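Local coordinates for beta-N-acetylhexosaminidase (Arthrobacter aurescens, PDB 3RCN), which probably removes terminal non-reducing N-acetyl-D-hexosamine residues from N-acetyl-beta-D-hexosaminides by hydrolysis, as a member of glycosyl hydrolase family 20, at residues A[202-207]-A[526-531]; A[281-286]-A[319-324]. All coordinates share one frame; numbering follows the deposited sequence.

Interaction 1. Residues A[202-207]-A[526-531]; sequences SSLGSW and PGVEGW
The W531 indole and S206 meet where the two loops run side by side: the hydroxyl OG of S206 comes at an oblique angle to the ring, its closest approach being to CB of W531, before the indole begins, at 3.9 Å. That is van der Waals contact only; with OG swung anti to the backbone N (chi1 175°), the hydrogen bond of this hydroxyl is with the backbone N of R208, whose own side chain makes a cation-pi contact with the W531 ring. The polar join is made by backbone: S206 N donates to E529 O over 2.8 Å, fairly straight at 161°, with the donor tilted 17° from the carbonyl plane. Two residues back, L204 O accepts a bond from a water at 2.7 Å. That water in turn accepts from E529 N at 3.0 Å, so E529 is gripped at both its N and its O. Alongside, the CG1 methyl of V528 rests against G205 CA, 3.6 Å away. L204 crosses the valine at about a right angle, its CD1 reaching V528 CG1 at 4.1 Å. G205 has a positive phi, and a side chain there would run into E529 O and the carbonyl of L204, so glycine is needed. The chemistry is thus mostly backbone-to-backbone: one direct bond, one bridging water and a small valine-leucine contact join the C-terminal segment to a loop of the catalytic domain.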
loop_
_atom_site.group_PDB
_atom_site.type_symbol
_atom_site.label_atom_id
_atom_site.label_comp_id
_atom_site.label_asym_id
_atom_site.label_seq_id
_atom_site.Cartn_x
_atom_site.Cartn_y
_atom_site.Cartn_z
ATOM N N SER A 202 -11.906 -3.832 -19.868
ATOM C CA SER A 202 -10.540 -4.207 -20.192
ATOM C C SER A 202 -10.505 -5.555 -20.885
ATOM O O SER A 202 -11.259 -6.461 -20.532
ATOM C CB SER A 202 -9.700 -4.312 -18.915
ATOM O OG SER A 202 -9.705 -3.107 -18.176
ATOM N N SER A 203 -9.615 -5.694 -21.860
ATOM C CA SER A 203 -9.324 -7.003 -22.419
ATOM C C SER A 203 -8.916 -7.936 -21.312
ATOM O O SER A 203 -8.141 -7.578 -20.426
ATOM C CB SER A 203 -8.187 -6.938 -23.439
ATOM O OG SER A 203 -8.551 -6.164 -24.562
ATOM N N LEU A 204 -9.421 -9.153 -21.383
ATOM C CA LEU A 204 -9.015 -10.188 -20.462
ATOM C C LEU A 204 -8.030 -11.112 -21.172
ATOM O O LEU A 204 -8.418 -11.887 -22.047
ATOM C CB LEU A 204 -10.251 -10.971 -20.015
ATOM C CG LEU A 204 -9.968 -12.134 -19.077
ATOM C CD1 LEU A 204 -9.230 -11.607 -17.848
ATOM C CD2 LEU A 204 -11.260 -12.859 -18.715
ATOM N N GLY A 205 -6.759 -11.047 -20.784
ATOM C CA GLY A 205 -5.725 -11.773 -21.500
ATOM C C GLY A 205 -5.265 -10.991 -22.719
ATOM O O GLY A 205 -5.528 -9.792 -22.818
ATOM N N SER A 206 -4.571 -11.663 -23.637
ATOM C CA SER A 206 -4.150 -11.053 -24.894
ATOM C C SER A 206 -5.358 -10.476 -25.625
ATOM O O SER A 206 -6.424 -11.082 -25.607
ATOM C CB SER A 206 -3.472 -12.101 -25.785
ATOM O OG SER A 206 -3.147 -11.566 -27.064
ATOM N N TRP A 207 -5.196 -9.315 -26.265
ATOM C CA TRP A 207 -6.293 -8.737 -27.062
ATOM C C TRP A 207 -6.722 -9.696 -28.176
ATOM O O TRP A 207 -7.838 -9.614 -28.694
ATOM C CB TRP A 207 -5.937 -7.349 -27.634
ATOM C CG TRP A 207 -4.801 -7.378 -28.619
ATOM C CD1 TRP A 207 -3.480 -7.188 -28.347
ATOM C CD2 TRP A 207 -4.888 -7.629 -30.026
ATOM N NE1 TRP A 207 -2.735 -7.308 -29.493
ATOM C CE2 TRP A 207 -3.575 -7.578 -30.540
ATOM C CE3 TRP A 207 -5.948 -7.885 -30.905
ATOM C CZ2 TRP A 207 -3.292 -7.774 -31.894
ATOM C CZ3 TRP A 207 -5.669 -8.087 -32.244
ATOM C CH2 TRP A 207 -4.348 -8.031 -32.727
ATOM N N PRO A 526 -5.827 -19.366 -14.417
ATOM C CA PRO A 526 -6.225 -20.292 -15.487
ATOM C C PRO A 526 -7.399 -19.779 -16.320
ATOM O O PRO A 526 -8.240 -19.029 -15.823
ATOM C CB PRO A 526 -6.644 -21.554 -14.722
ATOM C CG PRO A 526 -7.024 -21.061 -13.320
ATOM C CD PRO A 526 -6.104 -19.894 -13.065
ATOM N N GLY A 527 -7.452 -20.195 -17.585
ATOM C CA GLY A 527 -8.517 -19.793 -18.492
ATOM C C GLY A 527 -8.277 -18.441 -19.150
ATOM O O GLY A 527 -9.084 -17.980 -19.963
ATOM N N VAL A 528 -7.169 -17.798 -18.801
ATOM C CA VAL A 528 -6.885 -16.467 -19.312
ATOM C C VAL A 528 -5.779 -16.581 -20.329
ATOM O O VAL A 528 -4.647 -16.900 -19.986
ATOM C CB VAL A 528 -6.486 -15.486 -18.186
ATOM C CG1 VAL A 528 -6.145 -14.118 -18.758
ATOM C CG2 VAL A 528 -7.611 -15.372 -17.153
ATOM N N GLU A 529 -6.136 -16.337 -21.586
ATOM C CA GLU A 529 -5.261 -16.567 -22.727
ATOM C C GLU A 529 -4.153 -15.539 -22.839
ATOM O O GLU A 529 -4.410 -14.342 -22.815
ATOM C CB GLU A 529 -6.088 -16.531 -24.010
ATOM C CG GLU A 529 -6.205 -17.872 -24.707
ATOM C CD GLU A 529 -7.282 -17.870 -25.770
ATOM O OE1 GLU A 529 -7.022 -17.360 -26.883
ATOM O OE2 GLU A 529 -8.394 -18.369 -25.483
ATOM N N GLY A 530 -2.921 -16.011 -22.971
ATOM C CA GLY A 530 -1.799 -15.130 -23.232
ATOM C C GLY A 530 -1.400 -15.214 -24.692
ATOM O O GLY A 530 -2.164 -15.701 -25.531
ATOM N N TRP A 531 -0.223 -14.684 -25.010
ATOM C CA TRP A 531 0.363 -14.856 -26.334
ATOM C C TRP A 531 1.845 -15.223 -26.205
ATOM O O TRP A 531 2.665 -14.381 -25.850
ATOM C CB TRP A 531 0.205 -13.551 -27.111
ATOM C CG TRP A 531 0.448 -13.693 -28.575
ATOM C CD1 TRP A 531 1.472 -13.144 -29.296
ATOM C CD2 TRP A 531 -0.343 -14.441 -29.504
ATOM N NE1 TRP A 531 1.361 -13.502 -30.614
ATOM C CE2 TRP A 531 0.256 -14.299 -30.768
ATOM C CE3 TRP A 531 -1.501 -15.215 -29.388
ATOM C CZ2 TRP A 531 -0.264 -14.901 -31.910
ATOM C CZ3 TRP A 531 -2.015 -15.811 -30.524
ATOM C CH2 TRP A 531 -1.397 -15.647 -31.769
HETATM O O HOH W 1 -8.520 -14.566 -22.162
#

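Interaction 2. Residues A[281-286]-A[319-324]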
loop_
_atom_site.group_PDB
_atom_site.type_symbol
_atom_site.label_atom_id
_atom_site.label_comp_id
_atom_site.label_asym_id
_atom_site.label_seq_id
_atom_site.Cartn_x
_atom_site.Cartn_y
_atom_site.Cartn_z
ATOM N N GLU A 281 -4.279 2.058 -34.348
ATOM C CA GLU A 281 -4.180 2.815 -35.584
ATOM C C GLU A 281 -4.686 4.241 -35.371
ATOM O O GLU A 281 -4.428 5.144 -36.175
ATOM C CB GLU A 281 -4.953 2.129 -36.711
ATOM C CG GLU A 281 -4.182 1.017 -37.413
ATOM C CD GLU A 281 -4.888 0.497 -38.665
ATOM O OE1 GLU A 281 -5.917 1.083 -39.071
ATOM O OE2 GLU A 281 -4.403 -0.500 -39.244
ATOM N N THR A 282 -5.406 4.454 -34.280
ATOM C CA THR A 282 -5.903 5.788 -33.993
ATOM C C THR A 282 -4.858 6.606 -33.238
ATOM O O THR A 282 -4.475 6.271 -32.128
ATOM C CB THR A 282 -7.226 5.707 -33.236
ATOM O OG1 THR A 282 -8.212 5.163 -34.118
ATOM C CG2 THR A 282 -7.678 7.082 -32.766
ATOM N N VAL A 283 -4.403 7.689 -33.854
ATOM C CA VAL A 283 -3.304 8.469 -33.299
ATOM C C VAL A 283 -3.569 9.964 -33.406
ATOM O O VAL A 283 -4.587 10.385 -33.953
ATOM C CB VAL A 283 -1.977 8.108 -33.988
ATOM C CG1 VAL A 283 -1.685 6.643 -33.784
ATOM C CG2 VAL A 283 -2.041 8.403 -35.472
ATOM N N LEU A 284 -2.657 10.772 -32.886
ATOM C CA LEU A 284 -2.829 12.215 -32.969
ATOM C C LEU A 284 -2.870 12.693 -34.416
ATOM O O LEU A 284 -2.212 12.141 -35.303
ATOM C CB LEU A 284 -1.703 12.941 -32.243
ATOM C CG LEU A 284 -1.639 12.756 -30.726
ATOM C CD1 LEU A 284 -0.459 13.525 -30.175
ATOM C CD2 LEU A 284 -2.928 13.203 -30.050
ATOM N N GLU A 285 -3.648 13.738 -34.642
ATOM C CA GLU A 285 -3.561 14.469 -35.872
ATOM C C GLU A 285 -2.520 15.528 -35.563
ATOM O O GLU A 285 -2.749 16.389 -34.721
ATOM C CB GLU A 285 -4.903 15.119 -36.191
ATOM C CG GLU A 285 -4.850 16.040 -37.403
ATOM C CD GLU A 285 -6.205 16.624 -37.770
ATOM O OE1 GLU A 285 -6.769 16.200 -38.807
ATOM O OE2 GLU A 285 -6.696 17.509 -37.030
ATOM N N VAL A 286 -1.370 15.453 -36.230
ATOM C CA VAL A 286 -0.292 16.402 -35.983
ATOM C C VAL A 286 -0.564 17.734 -36.679
ATOM O O VAL A 286 -0.764 17.792 -37.890
ATOM C CB VAL A 286 1.077 15.849 -36.408
ATOM C CG1 VAL A 286 1.311 14.499 -35.762
ATOM C CG2 VAL A 286 1.155 15.726 -37.899
ATOM N N LEU A 319 1.096 4.441 -39.994
ATOM C CA LEU A 319 0.964 5.631 -40.829
ATOM C C LEU A 319 -0.378 5.677 -41.534
ATOM O O LEU A 319 -0.675 6.628 -42.255
ATOM C CB LEU A 319 2.065 5.669 -41.871
ATOM C CG LEU A 319 3.499 5.568 -41.374
ATOM C CD1 LEU A 319 4.401 5.439 -42.582
ATOM C CD2 LEU A 319 3.884 6.770 -40.535
ATOM N N THR A 320 -1.184 4.644 -41.318
ATOM C CA THR A 320 -2.434 4.495 -42.037
ATOM C C THR A 320 -3.286 5.748 -41.965
ATOM O O THR A 320 -3.711 6.269 -42.991
ATOM C CB THR A 320 -3.241 3.326 -41.476
ATOM O OG1 THR A 320 -2.415 2.156 -41.477
ATOM C CG2 THR A 320 -4.500 3.086 -42.316
ATOM N N GLN A 321 -3.537 6.226 -40.749
ATOM C CA GLN A 321 -4.344 7.421 -40.558
ATOM C C GLN A 321 -3.753 8.611 -41.324
ATOM O O GLN A 321 -4.465 9.333 -42.020
ATOM C CB GLN A 321 -4.454 7.746 -39.073
ATOM C CG GLN A 321 -5.209 9.039 -38.742
ATOM C CD GLN A 321 -5.251 9.321 -37.234
ATOM O OE1 GLN A 321 -5.600 8.444 -36.427
ATOM N NE2 GLN A 321 -4.883 10.542 -36.850
ATOM N N TRP A 322 -2.448 8.801 -41.199
ATOM C CA TRP A 322 -1.796 9.965 -41.778
ATOM C C TRP A 322 -1.790 9.916 -43.301
ATOM O O TRP A 322 -1.958 10.935 -43.956
ATOM C CB TRP A 322 -0.372 10.093 -41.258
ATOM C CG TRP A 322 -0.273 10.572 -39.854
ATOM C CD1 TRP A 322 -1.275 11.088 -39.082
ATOM C CD2 TRP A 322 0.909 10.584 -39.045
ATOM N NE1 TRP A 322 -0.782 11.423 -37.839
ATOM C CE2 TRP A 322 0.558 11.126 -37.796
ATOM C CE3 TRP A 322 2.242 10.206 -39.266
ATOM C CZ2 TRP A 322 1.484 11.292 -36.772
ATOM C CZ3 TRP A 322 3.159 10.370 -38.249
ATOM C CH2 TRP A 322 2.776 10.905 -37.017
ATOM N N GLN A 323 -1.603 8.727 -43.853
ATOM C CA GLN A 323 -1.598 8.552 -45.294
ATOM C C GLN A 323 -2.965 8.855 -45.902
ATOM O O GLN A 323 -3.060 9.297 -47.051
ATOM C CB GLN A 323 -1.169 7.133 -45.653
ATOM C CG GLN A 323 0.288 6.858 -45.383
ATOM C CD GLN A 323 0.609 5.387 -45.490
ATOM O OE1 GLN A 323 -0.281 4.567 -45.719
ATOM N NE2 GLN A 323 1.879 5.040 -45.322
ATOM N N ALA A 324 -4.022 8.612 -45.137
ATOM C CA ALA A 324 -5.371 8.829 -45.633
ATOM C C ALA A 324 -5.903 10.212 -45.260
ATOM O O ALA A 324 -7.049 10.546 -45.549
ATOM C CB ALA A 324 -6.311 7.729 -45.108
HETATM O O HOH W 2 -2.664 4.923 -38.358
#
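Q321 reaches from its short helix to the loop 281-286, and its CB starts beside E281 O, 3.9 Å away. The chain then runs extended, with CG anti to the backbone N (chi1 176°), which carries the amide straight out to V283. On the way CD passes V283 CG2 at 3.8 Å, the two side chains sliding past each other in opposite directions. At the tip, OE1 accepts from V283 N over 2.9 Å in an almost straight bond (177°). NE2 gives its hydrogen back to V283 O, also 2.9 Å; that oxygen lies close to the amide plane of the glutamine, while NE2 itself stands above the carbonyl plane. The amide is therefore held at both ends by the N and O of one residue, which fixes its flip. A leucine here would probably leave V283 N and O without these partners and the stretch round V283 less firmly held. W322 adds a second grip: NE1 points in the ring plane at L284 O, 3.0 Å off, and CG1 of V286 comes obliquely against CZ2 of W322, 3.4 Å away. A water bridges E281 O to Q321 N. Helix 320-323 follows closely after the predicted proton donor E316, beyond strand 309-313. Around the contact, V286, L284 and W322 pack on helix 342-357, while T282 and L284 also touch helix 251-256.

Overall arrangement
From the N terminus the chain first builds the six-stranded sheet of strands 16-26 to 125-134, then enters the catalytic barrel. Beyond strands 171-178 and 198-199 it reaches 202-207, where the long loop of interaction 1 opens; this closes only at 526-531, after helix 491-508. Nested inside it, interaction 2 closes a much shorter loop, from 281-286 through helix 288-304 and strand 309-313 to helix 320-323. The two do not cross: their centres lie 28 Å apart and their nearest atoms about 10 Å. Interaction 1 ties the C-terminal region back to the barrel, whereas interaction 2 joins the loop that leads into helix 288-304 to the short helix that follows strand 309-313.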